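Local structure of probable thiol peroxidase (Chromobacterium violaceum, 3KEB) at residues Lys51-Leu57 / Thr136-Leu142; Lys84-Val90 / Asn107-Thr113. The protein may act as a thiol peroxidase within the thioredoxin-like redoxin family, although its own chain carries no thiol side chain. All blocks are in the same frame, centred on the assembly; numbering follows the deposited sequence.

Contact 1: Lys51-Leu57 / Thr136-Leu142; sequences KLIVTLL and TSPAIIL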
# COMPACT_ATOMS: atom_id res chain seq x y z
N LYS A 51 -9.37 -14.15 -17.87
CA LYS A 51 -8.55 -13.86 -16.69
C LYS A 51 -9.04 -14.38 -15.42
O LYS A 51 -10.21 -14.67 -15.25
CB LYS A 51 -8.32 -12.39 -16.55
CG LYS A 51 -9.52 -11.54 -16.59
CD LYS A 51 -9.11 -10.54 -17.57
CE LYS A 51 -10.15 -9.65 -18.00
NZ LYS A 51 -9.91 -9.35 -19.53
N LEU A 52 -8.09 -14.51 -14.52
CA LEU A 52 -8.30 -15.00 -13.17
C LEU A 52 -7.84 -13.84 -12.27
O LEU A 52 -6.64 -13.54 -12.19
CB LEU A 52 -7.46 -16.27 -12.93
CG LEU A 52 -7.87 -17.06 -11.70
CD1 LEU A 52 -9.39 -17.55 -11.70
CD2 LEU A 52 -6.96 -18.30 -11.54
N ILE A 53 -8.80 -13.13 -11.72
CA ILE A 53 -8.51 -12.02 -10.78
C ILE A 53 -8.47 -12.55 -9.34
O ILE A 53 -9.31 -13.34 -8.94
CB ILE A 53 -9.55 -10.91 -10.92
CG1 ILE A 53 -9.48 -10.29 -12.32
CG2 ILE A 53 -9.38 -9.83 -9.82
CD1 ILE A 53 -10.54 -9.36 -12.57
N VAL A 54 -7.43 -12.20 -8.60
CA VAL A 54 -7.29 -12.61 -7.24
C VAL A 54 -6.93 -11.40 -6.43
O VAL A 54 -5.98 -10.68 -6.79
CB VAL A 54 -6.15 -13.67 -7.08
CG1 VAL A 54 -5.87 -13.95 -5.66
CG2 VAL A 54 -6.53 -15.02 -7.78
N THR A 55 -7.68 -11.19 -5.36
CA THR A 55 -7.31 -10.23 -4.34
C THR A 55 -6.64 -11.00 -3.21
O THR A 55 -7.07 -12.09 -2.84
CB THR A 55 -8.53 -9.46 -3.83
OG1 THR A 55 -9.55 -10.42 -3.39
CG2 THR A 55 -9.06 -8.54 -4.92
N LEU A 56 -5.50 -10.48 -2.77
CA LEU A 56 -4.76 -11.02 -1.62
C LEU A 56 -4.72 -9.92 -0.58
O LEU A 56 -5.09 -8.73 -0.88
CB LEU A 56 -3.32 -11.43 -2.02
CG LEU A 56 -3.07 -12.39 -3.20
CD1 LEU A 56 -1.60 -12.41 -3.61
CD2 LEU A 56 -3.56 -13.77 -2.86
N LEU A 57 -4.48 -10.30 0.67
CA LEU A 57 -4.26 -9.28 1.69
C LEU A 57 -3.06 -8.45 1.34
O LEU A 57 -3.04 -7.18 1.22
CB LEU A 57 -4.14 -9.86 3.10
CG LEU A 57 -5.36 -10.52 3.69
CD1 LEU A 57 -5.04 -11.15 5.08
CD2 LEU A 57 -6.53 -9.40 3.79
N THR A 136 -7.88 -5.44 1.02
CA THR A 136 -8.84 -6.17 0.17
C THR A 136 -8.96 -7.61 0.70
O THR A 136 -7.96 -8.36 0.78
CB THR A 136 -8.43 -6.21 -1.29
OG1 THR A 136 -7.15 -6.94 -1.33
CG2 THR A 136 -8.18 -4.86 -1.86
N SER A 137 -10.18 -8.03 1.02
CA SER A 137 -10.45 -9.37 1.47
C SER A 137 -10.09 -10.38 0.34
O SER A 137 -10.28 -10.08 -0.83
CB SER A 137 -11.91 -9.49 1.94
OG SER A 137 -12.00 -10.54 2.85
N PRO A 138 -9.55 -11.53 0.68
CA PRO A 138 -9.12 -12.44 -0.37
C PRO A 138 -10.28 -13.10 -1.17
O PRO A 138 -11.28 -13.53 -0.58
CB PRO A 138 -8.29 -13.48 0.38
CG PRO A 138 -8.81 -13.41 1.74
CD PRO A 138 -9.01 -11.95 1.97
N ALA A 139 -10.17 -13.06 -2.50
CA ALA A 139 -11.22 -13.49 -3.41
C ALA A 139 -10.64 -13.89 -4.76
O ALA A 139 -9.46 -13.61 -5.10
CB ALA A 139 -12.32 -12.39 -3.55
N ILE A 140 -11.42 -14.67 -5.48
CA ILE A 140 -11.00 -15.11 -6.79
C ILE A 140 -12.13 -14.97 -7.71
O ILE A 140 -13.27 -15.26 -7.33
CB ILE A 140 -10.46 -16.57 -6.81
CG1 ILE A 140 -9.92 -16.93 -8.19
CG2 ILE A 140 -11.53 -17.63 -6.36
CD1 ILE A 140 -8.95 -18.21 -8.12
N ILE A 141 -11.84 -14.52 -8.93
CA ILE A 141 -12.88 -14.37 -9.96
C ILE A 141 -12.36 -14.79 -11.31
O ILE A 141 -11.36 -14.26 -11.78
CB ILE A 141 -13.31 -12.90 -10.12
CG1 ILE A 141 -13.80 -12.32 -8.80
CG2 ILE A 141 -14.42 -12.74 -11.22
CD1 ILE A 141 -14.06 -10.81 -8.85
N LEU A 142 -13.00 -15.78 -11.90
CA LEU A 142 -12.71 -16.24 -13.24
C LEU A 142 -13.67 -15.53 -14.20
O LEU A 142 -14.91 -15.64 -14.06
CB LEU A 142 -12.94 -17.74 -13.37
CG LEU A 142 -12.86 -18.36 -14.75
CD1 LEU A 142 -11.43 -18.29 -15.32
CD2 LEU A 142 -13.47 -19.81 -14.71
O HOH W 1 -4.94 -6.03 0.16

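Contact 2: Lys84-Val90 / Asn107-Thr113; sequences KLIVITV and NIALLST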
# COMPACT_ATOMS: atom_id res chain seq x y z
N LYS A 84 -5.07 -15.21 -17.89
CA LYS A 84 -4.22 -14.13 -17.36
C LYS A 84 -4.50 -13.93 -15.86
O LYS A 84 -5.63 -13.56 -15.47
CB LYS A 84 -4.47 -12.81 -18.13
CG LYS A 84 -3.74 -11.61 -17.62
CD LYS A 84 -2.21 -11.76 -17.77
CE LYS A 84 -1.40 -10.56 -17.27
NZ LYS A 84 0.03 -10.78 -17.62
N LEU A 85 -3.48 -14.15 -15.06
CA LEU A 85 -3.56 -13.98 -13.61
C LEU A 85 -3.31 -12.51 -13.28
O LEU A 85 -2.23 -11.94 -13.65
CB LEU A 85 -2.52 -14.86 -12.91
CG LEU A 85 -2.54 -14.79 -11.36
CD1 LEU A 85 -3.97 -15.02 -10.81
CD2 LEU A 85 -1.59 -15.71 -10.74
N ILE A 86 -4.32 -11.89 -12.66
CA ILE A 86 -4.29 -10.48 -12.24
C ILE A 86 -4.46 -10.44 -10.69
O ILE A 86 -5.53 -10.78 -10.15
CB ILE A 86 -5.41 -9.65 -12.89
CG1 ILE A 86 -5.29 -9.71 -14.43
CG2 ILE A 86 -5.33 -8.21 -12.42
CD1 ILE A 86 -6.52 -9.13 -15.17
N VAL A 87 -3.39 -10.06 -10.00
CA VAL A 87 -3.36 -9.99 -8.55
C VAL A 87 -3.57 -8.52 -8.16
O VAL A 87 -2.89 -7.63 -8.68
CB VAL A 87 -2.03 -10.50 -7.98
CG1 VAL A 87 -1.91 -10.23 -6.46
CG2 VAL A 87 -1.87 -12.00 -8.28
N ILE A 88 -4.51 -8.28 -7.25
CA ILE A 88 -4.85 -6.94 -6.80
C ILE A 88 -4.70 -6.90 -5.28
O ILE A 88 -5.23 -7.80 -4.58
CB ILE A 88 -6.27 -6.51 -7.20
CG1 ILE A 88 -6.42 -6.62 -8.74
CG2 ILE A 88 -6.59 -5.06 -6.68
CD1 ILE A 88 -7.84 -6.40 -9.28
N THR A 89 -3.99 -5.88 -4.78
CA THR A 89 -3.86 -5.70 -3.36
C THR A 89 -3.72 -4.24 -2.97
O THR A 89 -3.60 -3.36 -3.82
CB THR A 89 -2.64 -6.44 -2.74
OG1 THR A 89 -1.46 -5.70 -3.00
CG2 THR A 89 -2.40 -7.88 -3.28
N VAL A 90 -3.67 -4.01 -1.67
CA VAL A 90 -3.45 -2.70 -1.10
C VAL A 90 -2.00 -2.28 -1.05
O VAL A 90 -1.69 -1.13 -0.68
CB VAL A 90 -4.09 -2.60 0.33
CG1 VAL A 90 -3.17 -3.14 1.43
CG2 VAL A 90 -4.49 -1.16 0.61
N ASN A 107 4.59 -13.32 -15.85
CA ASN A 107 3.30 -13.02 -16.48
C ASN A 107 2.13 -12.72 -15.58
O ASN A 107 0.97 -12.77 -16.02
CB ASN A 107 2.86 -14.19 -17.37
CG ASN A 107 3.50 -14.14 -18.72
OD1 ASN A 107 3.57 -13.06 -19.30
ND2 ASN A 107 4.03 -15.27 -19.19
N ILE A 108 2.40 -12.45 -14.31
CA ILE A 108 1.32 -12.13 -13.38
C ILE A 108 1.32 -10.64 -13.33
O ILE A 108 2.37 -10.00 -13.16
CB ILE A 108 1.59 -12.71 -11.99
CG1 ILE A 108 1.61 -14.23 -12.07
CG2 ILE A 108 0.57 -12.22 -10.97
CD1 ILE A 108 2.14 -14.93 -10.80
N ALA A 109 0.14 -10.05 -13.50
CA ALA A 109 -0.04 -8.64 -13.28
C ALA A 109 -0.18 -8.43 -11.79
O ALA A 109 -0.86 -9.21 -11.13
CB ALA A 109 -1.27 -8.14 -14.00
N LEU A 110 0.44 -7.35 -11.29
CA LEU A 110 0.38 -6.94 -9.89
C LEU A 110 -0.13 -5.51 -9.83
O LEU A 110 0.55 -4.56 -10.32
CB LEU A 110 1.81 -7.04 -9.32
CG LEU A 110 2.44 -8.43 -9.31
CD1 LEU A 110 3.90 -8.34 -8.91
CD2 LEU A 110 1.70 -9.36 -8.31
N LEU A 111 -1.33 -5.35 -9.29
CA LEU A 111 -2.02 -4.07 -9.28
C LEU A 111 -2.30 -3.65 -7.86
O LEU A 111 -2.72 -4.46 -7.04
CB LEU A 111 -3.35 -4.18 -10.03
CG LEU A 111 -3.27 -4.82 -11.42
CD1 LEU A 111 -4.67 -4.69 -12.10
CD2 LEU A 111 -2.17 -4.21 -12.32
N SER A 112 -2.14 -2.35 -7.64
CA SER A 112 -2.31 -1.71 -6.37
C SER A 112 -3.57 -0.86 -6.40
O SER A 112 -3.91 -0.22 -7.43
CB SER A 112 -1.14 -0.79 -6.10
OG SER A 112 -1.41 0.06 -5.02
N THR A 113 -4.26 -0.84 -5.27
CA THR A 113 -5.45 -0.02 -5.14
C THR A 113 -5.15 1.39 -4.67
O THR A 113 -6.08 2.17 -4.35
CB THR A 113 -6.44 -0.63 -4.18
OG1 THR A 113 -5.86 -0.75 -2.89
CG2 THR A 113 -6.86 -2.06 -4.66
O HOH W 2 -0.77 -14.98 -15.96

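Contact 1: Lys51-Leu57 / Thr136-Leu142
Ile53 and Ile141 pair regularly between strand 51-55 and the strand that starts at Ala139: Ile53 N donates to Ile141 O and Ile141 N to Ile53 O, both at 2.8 Å. The strand axes approach to 4.6 Å at 168°, which establishes an antiparallel pair. Thr55 and Ala139 form the next hydrogen-bonded pair less evenly, since Ala139 N stands 3.3 Å from Thr55 O.

Ile140 can be followed outward on the face it shares with Leu52 and Val54. Its CB lies 4.0 Å from Ile53 O. CG1, anti to the backbone N (chi1 -175°), comes within 3.6 Å of Leu52 CD1 and also meets Val54 CG2 at 3.9 Å. At the tip, Ile140 CD1 remains beside the leucine, 3.7 Å from Leu52 CD1, and also reaches Val54 CG2, so the isoleucine extends across between two side chains of the other strand. Thr73 and Leu77 of helix 67-77 pack on Leu52, which places this face beneath that helix.

Just before the strand of Ala139 begins, a side chain takes over the bonding. With chi1 at 53°, Thr55 OG1 is turned to donate to Ser137 O, 2.7 Å away and in the carbonyl plane. Farther on, a water accepts from Thr136 N and donates to Leu56 O. The chemistry thus implies a buried strand pair close to the centre of the chain, joined by backbone bonds and aliphatic packing, whose incoming loop is tied down by a threonine hydroxyl and a water.

Contact 2: Lys84-Val90 / Asn107-Thr113
A beta-alpha-beta crossover of the thioredoxin-type sheet brings Lys84-Val90 beside Asn107-Thr113, with helix 93-103 as the connection. Strand axes 4.8 Å apart at closest approach and only 24° from parallel support the assignment, as does the staggered bonding: Ala109 N to Leu85 O, Val87 N to Ala109 O, Leu111 N to Val87 O (2.8 Å), Thr89 N to Leu111 O. Thr113 N extends the pattern to Thr89 O at 3.0 Å.

On the face of Ile86, Ile88 and Leu111, Ile86 CG2 meets Leu111 CD1 at 3.6 Å. Toward the carboxyl end, Ile88 CG2 touches Thr113 CG2, also at 3.6 Å, the two side chains crossing at about a right angle. Leu33 of strand 32-35 packs on both Ile88 and Leu111. On the opposite face, Val87 divides its contacts: CG2 reaches Ile108 CG2 (3.6 Å), while CB lies 3.9 Å from Leu110 CD2, the valine and leucine running side by side. Leu70 of helix 67-77 packs against this valine.

At the amino-terminal end of the pair, Lys84 bends at chi2 (64°), bringing NZ to 2.7 Å from Asn107 O. The ammonium sits above the carbonyl plane, 57° out of it, while a water bridging from Leu85 N donates to the same oxygen. Two donors therefore grip Asn107 O just before the strand pairing begins: the interior relies on apolar packing and backbone bonds, whereas the partly exposed margin is fastened by a lysine and water.

How the contacts relate
Contacts 1 and 2 are adjoining parts of one mixed sheet, their centres 9 Å apart. The seam is the pairing of strands 51-55 and 84-89, where Leu52 N lies 2.8 Å from Lys84 O and Val54 N the same distance from Ile86 O, both probable hydrogen bonds. The two contacts and this seam together give the order 109-112, 84-89, 51-55, 139-143, the first three parallel and the last reversed. Helix 67-77 covers both contacts, its Thr73 touching Leu52 and Leu85. Both are structural packing within the sheet of the thioredoxin-type fold; the chain has no cysteine, so no redox thiol can be placed relative to them.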